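Long-range contact in putative leucoanthocyanidin reductase 1 (Vitis vinifera, PDB 3I6I), which probably reduces leucoanthocyanidins to flavan-3-ols such as catechin, using NADPH bound on its Rossmann fold: residues Y194-T199 / F221-N226. Sequence-based numbering, arbitrary orientation.
Sequences YFVAGT and FRPSCN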
loop_
_atom_site.group_PDB
_atom_site.type_symbol
_atom_site.label_atom_id
_atom_site.label_comp_id
_atom_site.label_asym_id
_atom_site.label_seq_id
_atom_site.Cartn_x
_atom_site.Cartn_y
_atom_site.Cartn_z
ATOM N N TYR A 194 3.890 -12.335 -0.213
ATOM C CA TYR A 194 2.622 -12.294 0.499
ATOM C C TYR A 194 1.610 -11.478 -0.273
ATOM O O TYR A 194 1.866 -10.357 -0.658
ATOM C CB TYR A 194 2.783 -11.694 1.902
ATOM C CG TYR A 194 3.594 -12.537 2.853
ATOM C CD1 TYR A 194 4.942 -12.290 3.055
ATOM C CD2 TYR A 194 3.007 -13.586 3.549
ATOM C CE1 TYR A 194 5.690 -13.075 3.929
ATOM C CE2 TYR A 194 3.729 -14.338 4.438
ATOM C CZ TYR A 194 5.068 -14.089 4.611
ATOM O OH TYR A 194 5.713 -14.915 5.486
ATOM N N PHE A 195 0.448 -12.062 -0.493
ATOM C CA PHE A 195 -0.653 -11.415 -1.233
ATOM C C PHE A 195 -1.808 -11.128 -0.301
ATOM O O PHE A 195 -2.237 -11.980 0.490
ATOM C CB PHE A 195 -1.120 -12.311 -2.393
ATOM C CG PHE A 195 -0.038 -12.620 -3.368
ATOM C CD1 PHE A 195 0.217 -11.782 -4.433
ATOM C CD2 PHE A 195 0.800 -13.721 -3.176
ATOM C CE1 PHE A 195 1.232 -12.052 -5.332
ATOM C CE2 PHE A 195 1.834 -13.995 -4.070
ATOM C CZ PHE A 195 2.043 -13.155 -5.170
ATOM N N VAL A 196 -2.289 -9.900 -0.367
ATOM C CA VAL A 196 -3.289 -9.411 0.574
ATOM C C VAL A 196 -4.425 -8.757 -0.183
ATOM O O VAL A 196 -4.214 -7.889 -1.080
ATOM C CB VAL A 196 -2.656 -8.383 1.519
ATOM C CG1 VAL A 196 -3.680 -7.935 2.585
ATOM C CG2 VAL A 196 -1.392 -8.951 2.169
ATOM N N ALA A 197 -5.651 -9.147 0.149
ATOM C CA ALA A 197 -6.800 -8.463 -0.410
ATOM C C ALA A 197 -6.801 -6.969 -0.106
ATOM O O ALA A 197 -6.521 -6.553 1.000
ATOM C CB ALA A 197 -8.131 -9.079 0.097
ATOM N N GLY A 198 -7.159 -6.165 -1.103
ATOM C CA GLY A 198 -7.429 -4.748 -0.876
ATOM C C GLY A 198 -8.238 -4.430 0.381
ATOM O O GLY A 198 -7.891 -3.528 1.161
ATOM N N THR A 199 -9.343 -5.131 0.569
ATOM C CA THR A 199 -10.217 -4.890 1.709
ATOM C C THR A 199 -9.495 -5.172 3.024
ATOM O O THR A 199 -9.781 -4.509 4.026
ATOM C CB THR A 199 -11.561 -5.686 1.631
ATOM O OG1 THR A 199 -11.302 -7.094 1.546
ATOM C CG2 THR A 199 -12.398 -5.267 0.412
ATOM N N PHE A 221 2.700 -7.294 6.884
ATOM C CA PHE A 221 1.574 -8.167 6.638
ATOM C C PHE A 221 2.078 -9.517 6.134
ATOM O O PHE A 221 2.420 -9.643 4.954
ATOM C CB PHE A 221 0.572 -7.591 5.629
ATOM C CG PHE A 221 -0.279 -6.436 6.132
ATOM C CD1 PHE A 221 0.284 -5.340 6.778
ATOM C CD2 PHE A 221 -1.646 -6.402 5.827
ATOM C CE1 PHE A 221 -0.523 -4.292 7.215
ATOM C CE2 PHE A 221 -2.464 -5.313 6.226
ATOM C CZ PHE A 221 -1.874 -4.262 6.925
ATOM N N ARG A 222 2.066 -10.529 6.988
ATOM C CA ARG A 222 2.542 -11.852 6.602
ATOM C C ARG A 222 1.524 -12.946 6.864
ATOM O O ARG A 222 1.808 -13.898 7.633
ATOM C CB ARG A 222 3.838 -12.176 7.306
ATOM C CG ARG A 222 4.961 -11.227 7.018
ATOM C CD ARG A 222 6.273 -11.794 7.477
ATOM N NE ARG A 222 7.418 -11.083 6.910
ATOM C CZ ARG A 222 8.699 -11.376 7.166
ATOM N NH1 ARG A 222 9.024 -12.297 8.065
ATOM N NH2 ARG A 222 9.681 -10.713 6.565
ATOM N N PRO A 223 0.340 -12.847 6.208
ATOM C CA PRO A 223 -0.632 -13.916 6.354
ATOM C C PRO A 223 -0.098 -15.246 5.785
ATOM O O PRO A 223 0.161 -15.380 4.564
ATOM C CB PRO A 223 -1.852 -13.389 5.569
ATOM C CG PRO A 223 -1.240 -12.526 4.497
ATOM C CD PRO A 223 -0.151 -11.817 5.281
ATOM N N SER A 224 0.091 -16.222 6.661
ATOM C CA SER A 224 0.746 -17.464 6.282
ATOM C C SER A 224 0.021 -18.217 5.136
ATOM O O SER A 224 0.658 -18.877 4.334
ATOM C CB SER A 224 0.952 -18.387 7.506
ATOM O OG SER A 224 -0.308 -18.798 8.039
ATOM N N CYS A 225 -1.301 -18.113 5.055
ATOM C CA CYS A 225 -2.035 -18.875 4.042
ATOM C C CYS A 225 -1.967 -18.217 2.664
ATOM O O CYS A 225 -2.388 -18.815 1.644
ATOM C CB CYS A 225 -3.471 -19.033 4.429
ATOM S SG CYS A 225 -3.715 -20.066 5.914
ATOM N N ASN A 226 -1.461 -16.996 2.619
ATOM C CA ASN A 226 -1.345 -16.241 1.373
ATOM C C ASN A 226 0.133 -16.024 1.012
ATOM O O ASN A 226 0.468 -15.110 0.248
ATOM C CB ASN A 226 -2.065 -14.888 1.482
ATOM C CG ASN A 226 -3.584 -14.993 1.579
ATOM O OD1 ASN A 226 -4.174 -16.066 1.754
ATOM N ND2 ASN A 226 -4.220 -13.839 1.552
#
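Y194 lays one face of its ring on the R222 backbone: CA of R222 sits 3.7 Å from the centroid of the Y194 ring, a CH-pi contact offset toward the rim. R222 then runs on past the phenol, CB coming 3.5 Å from CZ of Y194; its aliphatic chain does the touching, and the guanidinium, its plane 13° from that of the ring, lies beyond. At the ring's edge, P223 O lies 3.5 Å from CD2 of Y194. Were Y194 an alanine, the R222 chain would probably lose its aromatic partner and a gap would open beside P223. Next along the strand, F195 is gripped twice by N226: its N gives a nearly straight bond to N226 O (3.1 Å, 164°), and its O takes ND2 of N226 at 2.9 Å. With CG beside its own backbone N (chi1 -68°), N226 brings the amide to that carbonyl, and ND2 also reaches R305 O. V196 closes the contact, CG1 packing against the F221 ring. Farther out, the R222 guanidinium makes a cation-pi contact with F285 and NH2 hydrogen-bonds F285 O, while ND2 of N160, an NADP(+)-binding residue, hydrogen-bonds F221 O. Here the loop after strand 217-220 leads into strand 227-228, antiparallel to 193-196 in the small mixed sheet beside the cofactor site of this NmrA-like Rossmann protein.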